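Local structure of CurD (Moorea producens 3L, 5KP7) at residues 29-34 and 202-207; 98-103 and 160-165. The protein probably acts as a hydroxymethylglutaryl-CoA synthase-like acyltransferase of the thiolase-like superfamily and binds 4'-phosphopantetheine. The protein carries 3 engineered substitutions. All blocks are in the same frame, centred on the assembly; numbering follows the deposited sequence. Where two conformers were deposited one is given.

Contact 1 (29-34 and 202-207)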
loop_
_atom_site.group_PDB
_atom_site.type_symbol
_atom_site.label_atom_id
_atom_site.label_comp_id
_atom_site.label_asym_id
_atom_site.label_seq_id
_atom_site.Cartn_x
_atom_site.Cartn_y
_atom_site.Cartn_z
ATOM N N GLY A 29 -11.172 0.052 -18.300
ATOM C CA GLY A 29 -10.230 -0.378 -17.276
ATOM C C GLY A 29 -8.802 -0.038 -17.601
ATOM O O GLY A 29 -8.529 0.980 -18.273
ATOM N N ILE A 30 -7.892 -0.892 -17.139
ATOM C CA ILE A 30 -6.479 -0.606 -17.234
ATOM C C ILE A 30 -5.971 -1.170 -18.546
ATOM O O ILE A 30 -5.973 -2.386 -18.729
ATOM C CB ILE A 30 -5.685 -1.199 -16.036
ATOM C CG1 ILE A 30 -6.199 -0.590 -14.719
ATOM C CG2 ILE A 30 -4.209 -0.912 -16.200
ATOM C CD1 ILE A 30 -5.690 -1.288 -13.462
ATOM N N GLU A 31 -5.551 -0.269 -19.442
ATOM C CA GLU A 31 -4.935 -0.618 -20.733
ATOM C C GLU A 31 -3.473 -1.002 -20.590
ATOM O O GLU A 31 -2.982 -1.876 -21.295
ATOM C CB GLU A 31 -5.076 0.580 -21.710
ATOM C CG GLU A 31 -4.347 0.416 -23.027
ATOM C CD GLU A 31 -4.550 1.532 -24.032
ATOM O OE1 GLU A 31 -5.620 2.184 -24.033
ATOM O OE2 GLU A 31 -3.623 1.728 -24.864
ATOM N N ALA A 32 -2.771 -0.350 -19.671
ATOM C CA ALA A 32 -1.360 -0.628 -19.427
ATOM C C ALA A 32 -1.002 -0.282 -17.998
ATOM O O ALA A 32 -1.605 0.614 -17.402
ATOM C CB ALA A 32 -0.492 0.154 -20.407
ATOM N N LEU A 33 -0.063 -1.050 -17.435
ATOM C CA LEU A 33 0.355 -0.855 -16.051
ATOM C C LEU A 33 1.869 -1.005 -16.013
ATOM O O LEU A 33 2.418 -2.001 -16.521
ATOM C CB LEU A 33 -0.294 -1.931 -15.151
ATOM C CG LEU A 33 -0.049 -1.884 -13.624
ATOM C CD1 LEU A 33 -1.105 -2.685 -12.898
ATOM C CD2 LEU A 33 1.310 -2.409 -13.216
ATOM N N SER A 34 2.532 -0.074 -15.347
ATOM C CA SER A 34 3.978 -0.122 -15.223
ATOM C C SER A 34 4.375 0.302 -13.813
ATOM O O SER A 34 3.645 1.060 -13.153
ATOM C CB SER A 34 4.611 0.731 -16.313
ATOM O OG SER A 34 6.009 0.793 -16.157
ATOM N N SER A 202 -8.568 3.406 -20.203
ATOM C CA SER A 202 -9.219 3.625 -21.480
ATOM C C SER A 202 -10.369 2.632 -21.699
ATOM O O SER A 202 -10.666 1.809 -20.825
ATOM C CB SER A 202 -8.196 3.441 -22.610
ATOM O OG SER A 202 -7.978 2.054 -22.866
ATOM N N ASP A 203 -10.986 2.733 -22.872
ATOM C CA ASP A 203 -12.027 1.813 -23.302
ATOM C C ASP A 203 -11.487 0.538 -23.971
ATOM O O ASP A 203 -12.270 -0.233 -24.478
ATOM C CB ASP A 203 -13.046 2.523 -24.198
ATOM C CG ASP A 203 -12.471 2.955 -25.537
ATOM O OD1 ASP A 203 -11.259 2.785 -25.796
ATOM O OD2 ASP A 203 -13.262 3.485 -26.350
ATOM N N THR A 204 -10.166 0.348 -24.007
ATOM C CA THR A 204 -9.573 -0.945 -24.404
ATOM C C THR A 204 -8.673 -1.470 -23.271
ATOM O O THR A 204 -7.449 -1.340 -23.321
ATOM C CB THR A 204 -8.796 -0.837 -25.729
ATOM O OG1 THR A 204 -7.761 0.143 -25.599
ATOM C CG2 THR A 204 -9.740 -0.450 -26.864
ATOM N N PRO A 205 -9.286 -2.065 -22.243
ATOM C CA PRO A 205 -8.547 -2.470 -21.029
ATOM C C PRO A 205 -7.793 -3.770 -21.215
ATOM O O PRO A 205 -8.245 -4.817 -20.757
ATOM C CB PRO A 205 -9.665 -2.624 -19.994
ATOM C CG PRO A 205 -10.840 -3.012 -20.785
ATOM C CD PRO A 205 -10.739 -2.210 -22.050
ATOM N N HIS A 206 -6.651 -3.695 -21.881
ATOM C CA HIS A 206 -5.856 -4.877 -22.188
ATOM C C HIS A 206 -5.370 -5.652 -20.973
ATOM O O HIS A 206 -5.139 -6.855 -21.102
ATOM C CB HIS A 206 -4.628 -4.536 -23.028
ATOM C CG HIS A 206 -4.947 -3.842 -24.318
ATOM N ND1 HIS A 206 -5.983 -4.232 -25.140
ATOM C CD2 HIS A 206 -4.345 -2.807 -24.944
ATOM C CE1 HIS A 206 -6.026 -3.445 -26.199
ATOM N NE2 HIS A 206 -5.048 -2.567 -26.101
ATOM N N ILE A 207 -5.181 -4.980 -19.840
ATOM C CA ILE A 207 -4.664 -5.626 -18.616
ATOM C C ILE A 207 -5.764 -5.996 -17.614
ATOM O O ILE A 207 -5.803 -7.142 -17.141
ATOM C CB ILE A 207 -3.621 -4.751 -17.905
ATOM C CG1 ILE A 207 -2.453 -4.386 -18.833
ATOM C CG2 ILE A 207 -3.112 -5.409 -16.619
ATOM C CD1 ILE A 207 -1.708 -5.558 -19.407
#

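Contact 2 (98-103 and 160-165)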
loop_
_atom_site.group_PDB
_atom_site.type_symbol
_atom_site.label_atom_id
_atom_site.label_comp_id
_atom_site.label_asym_id
_atom_site.label_seq_id
_atom_site.Cartn_x
_atom_site.Cartn_y
_atom_site.Cartn_z
ATOM N N ILE A 98 -4.149 11.019 -24.405
ATOM C CA ILE A 98 -4.129 11.175 -22.940
ATOM C C ILE A 98 -4.542 12.630 -22.630
ATOM O O ILE A 98 -3.809 13.566 -22.946
ATOM C CB ILE A 98 -2.768 10.837 -22.318
ATOM C CG1 ILE A 98 -2.420 9.364 -22.587
ATOM C CG2 ILE A 98 -2.795 11.154 -20.826
ATOM C CD1 ILE A 98 -0.966 8.995 -22.314
ATOM N N GLU A 99 -5.733 12.799 -22.064
ATOM C CA GLU A 99 -6.259 14.123 -21.754
ATOM C C GLU A 99 -6.532 14.356 -20.263
ATOM O O GLU A 99 -7.149 15.346 -19.909
ATOM C CB GLU A 99 -7.528 14.386 -22.562
ATOM C CG GLU A 99 -7.239 14.358 -24.070
ATOM C CD GLU A 99 -8.241 15.099 -24.914
ATOM O OE1 GLU A 99 -9.311 15.510 -24.408
ATOM O OE2 GLU A 99 -7.951 15.243 -26.141
ATOM N N MET A 100 -6.078 13.449 -19.408
ATOM C CA MET A 100 -6.123 13.664 -17.970
ATOM C C MET A 100 -4.939 12.958 -17.344
ATOM O O MET A 100 -4.677 11.786 -17.686
ATOM C CB MET A 100 -7.435 13.148 -17.376
ATOM C CG MET A 100 -7.560 13.446 -15.887
ATOM S SD MET A 100 -9.216 13.213 -15.194
ATOM C CE MET A 100 -9.455 11.510 -15.329
ATOM N N VAL A 101 -4.228 13.667 -16.467
ATOM C CA VAL A 101 -3.145 13.099 -15.666
ATOM C C VAL A 101 -3.502 13.356 -14.199
ATOM O O VAL A 101 -3.639 14.512 -13.791
ATOM C CB VAL A 101 -1.792 13.749 -15.996
ATOM C CG1 VAL A 101 -0.719 13.245 -15.059
ATOM C CG2 VAL A 101 -1.380 13.477 -17.430
ATOM N N ILE A 102 -3.713 12.280 -13.445
ATOM C CA ILE A 102 -4.001 12.363 -12.017
ATOM C C ILE A 102 -2.833 11.764 -11.268
ATOM O O ILE A 102 -2.502 10.572 -11.445
ATOM C CB ILE A 102 -5.277 11.614 -11.606
ATOM C CG1 ILE A 102 -6.473 12.082 -12.459
ATOM C CG2 ILE A 102 -5.529 11.862 -10.132
ATOM C CD1 ILE A 102 -7.796 11.434 -12.078
ATOM N N THR A 103 -2.169 12.569 -10.440
ATOM C CA THR A 103 -1.129 12.064 -9.557
ATOM C C THR A 103 -1.744 11.823 -8.197
ATOM O O THR A 103 -2.427 12.697 -7.661
ATOM C CB THR A 103 0.040 13.052 -9.480
ATOM O OG1 THR A 103 0.558 13.246 -10.801
ATOM C CG2 THR A 103 1.142 12.493 -8.623
ATOM N N ALA A 160 -10.604 9.488 -25.489
ATOM C CA ALA A 160 -9.638 10.029 -24.541
ATOM C C ALA A 160 -9.196 8.947 -23.582
ATOM O O ALA A 160 -9.980 8.078 -23.213
ATOM C CB ALA A 160 -10.226 11.186 -23.757
ATOM N N LYS A 161 -7.933 9.003 -23.195
ATOM C CA LYS A 161 -7.361 8.135 -22.177
ATOM C C LYS A 161 -7.001 8.972 -20.963
ATOM O O LYS A 161 -6.859 10.206 -21.051
ATOM C CB LYS A 161 -6.097 7.466 -22.715
ATOM C CG LYS A 161 -6.330 6.620 -23.986
ATOM C CD LYS A 161 -5.048 5.911 -24.411
ATOM C CE LYS A 161 -5.151 5.294 -25.813
ATOM N NZ LYS A 161 -6.147 4.193 -25.953
ATOM N N ALA A 162 -6.815 8.307 -19.838
ATOM C CA ALA A 162 -6.337 8.967 -18.629
ATOM C C ALA A 162 -5.104 8.263 -18.145
ATOM O O ALA A 162 -5.005 7.038 -18.245
ATOM C CB ALA A 162 -7.419 8.983 -17.528
ATOM N N LEU A 163 -4.174 9.015 -17.573
ATOM C CA LEU A 163 -2.996 8.434 -16.959
ATOM C C LEU A 163 -3.064 8.708 -15.460
ATOM O O LEU A 163 -3.106 9.868 -15.050
ATOM C CB LEU A 163 -1.726 9.050 -17.552
ATOM C CG LEU A 163 -0.372 8.568 -17.058
ATOM C CD1 LEU A 163 -0.155 7.114 -17.411
ATOM C CD2 LEU A 163 0.743 9.452 -17.626
ATOM N N VAL A 164 -3.099 7.641 -14.674
ATOM C CA VAL A 164 -3.197 7.744 -13.217
ATOM C C VAL A 164 -1.906 7.192 -12.646
ATOM O O VAL A 164 -1.552 6.037 -12.930
ATOM C CB VAL A 164 -4.395 6.936 -12.673
ATOM C CG1 VAL A 164 -4.417 6.997 -11.148
ATOM C CG2 VAL A 164 -5.716 7.439 -13.261
ATOM N N ILE A 165 -1.181 8.005 -11.875
ATOM C CA ILE A 165 0.079 7.546 -11.298
ATOM C C ILE A 165 0.032 7.742 -9.811
ATOM O O ILE A 165 -0.108 8.869 -9.314
ATOM C CB ILE A 165 1.334 8.257 -11.857
ATOM C CG1 ILE A 165 1.316 8.290 -13.386
ATOM C CG2 ILE A 165 2.600 7.577 -11.341
ATOM C CD1 ILE A 165 2.400 9.173 -13.976
#

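Contact 1 (29-34 and 202-207)
The carboxylate of E31 reaches S202 with its extended chain: CG stands anti to the backbone N (chi1 173°), and OE1 accepts a hydrogen bond from S202 OG at 2.6 Å through its anti lone pair, the one directed away from OE2. S202 OG is also an acceptor, receiving the backbone N of T204 at 3.0 Å in an ST turn, so OG is gripped by two bonds, one given and one received. OE1 has a second partner in K161 NZ, a salt bridge that would be expected to favour the charged carboxylate. H206 runs alongside E31, pointing the same way, its ring plane turned 62° from the carboxylate; its CD2 meets E31 CG at 3.8 Å, while T204 O sits over the centre of one ring face. With an alanine in place of E31, S202 OG would probably lose its acceptor and K161 its counter-charge, leaving the serine hydroxyl held mainly by T204 N.

G29 and S202 form an antiparallel hydrogen-bonded pair, and P205 CB packs 3.5 Å from G29 N, where a side chain at G29 would have little room. Beyond the inverse gamma turn centred on P205, I207 N donates to I30 O at 2.9 Å, and I207 CG1 lies 3.6 Å from E31 O. The loop thus wraps the corner at E31, where a classic beta bulge sets E31 and A32 opposite L200 of strand 195-202. Helix 75-89 packs against A32 and S34, and helix 325-336 against I30, L33 and I207.

Contact 2 (98-103 and 160-165)
I98 lays its CG2 methyl over L163 CB at 4.0 Å, the two side chains crossing obliquely, while its other branch, CG1, approaches K161 CB at 4.1 Å. The branches divide because CG2 is anti to the backbone N and CG1 lies beside it. V101, T103 and I165 extend this face, and T103 OG1 bonds to S116 of helix 115-123. On the other face, M100 places CG anti to the backbone N, then bends at its last torsion (chi3 66°), which brings CE to 3.9 Å from A162 CB; I102 and V164 continue that surface towards helix 140-154.

The strands are parallel: the axes of the two short segments approach to 4.8 Å, with 16° between their N-to-C directions. Four backbone bonds join them alternately: E99 N to K161 O, L163 N to M100 O at 2.8 Å and nearly straight (173° at the hydrogen), I102 N to L163 O, and I165 N to I102 O at 2.9 Å. CA-H...O contacts accompany them, among them V101 CA to L163 O at 3.3 Å.

Strand 130-134 binds the far edge of 98-103, so the pair lies inside the mixed sheet, with helices packed on both faces, as in the layered thiolase fold. Its chemistry is backbone polarity satisfied strand to strand and aliphatic contact above and below; the one lysine carries its charge away from the pair to E31.

In the fold
Contact 2 is nested within the chain loop that contact 1 closes, and the two centres lie about 12 Å apart. They meet directly through K161: its NZ forms a salt bridge with E31 OE1 at 2.8 Å, and its CG packs against S202 CB at 3.9 Å. Strand 195-202 stands between strands 161-168 and 29-36 in the same sheet, so this side-chain bridge passes across the end of an intervening strand. Packing continues through L200, touched by I98 and K161 from one side and by E31 from the other. Both contacts lie away from the 4'-phosphopantetheine pocket, which includes R57, F187, S240 and N320; contact 2 is strand pairing, contact 1 largely strand against loop.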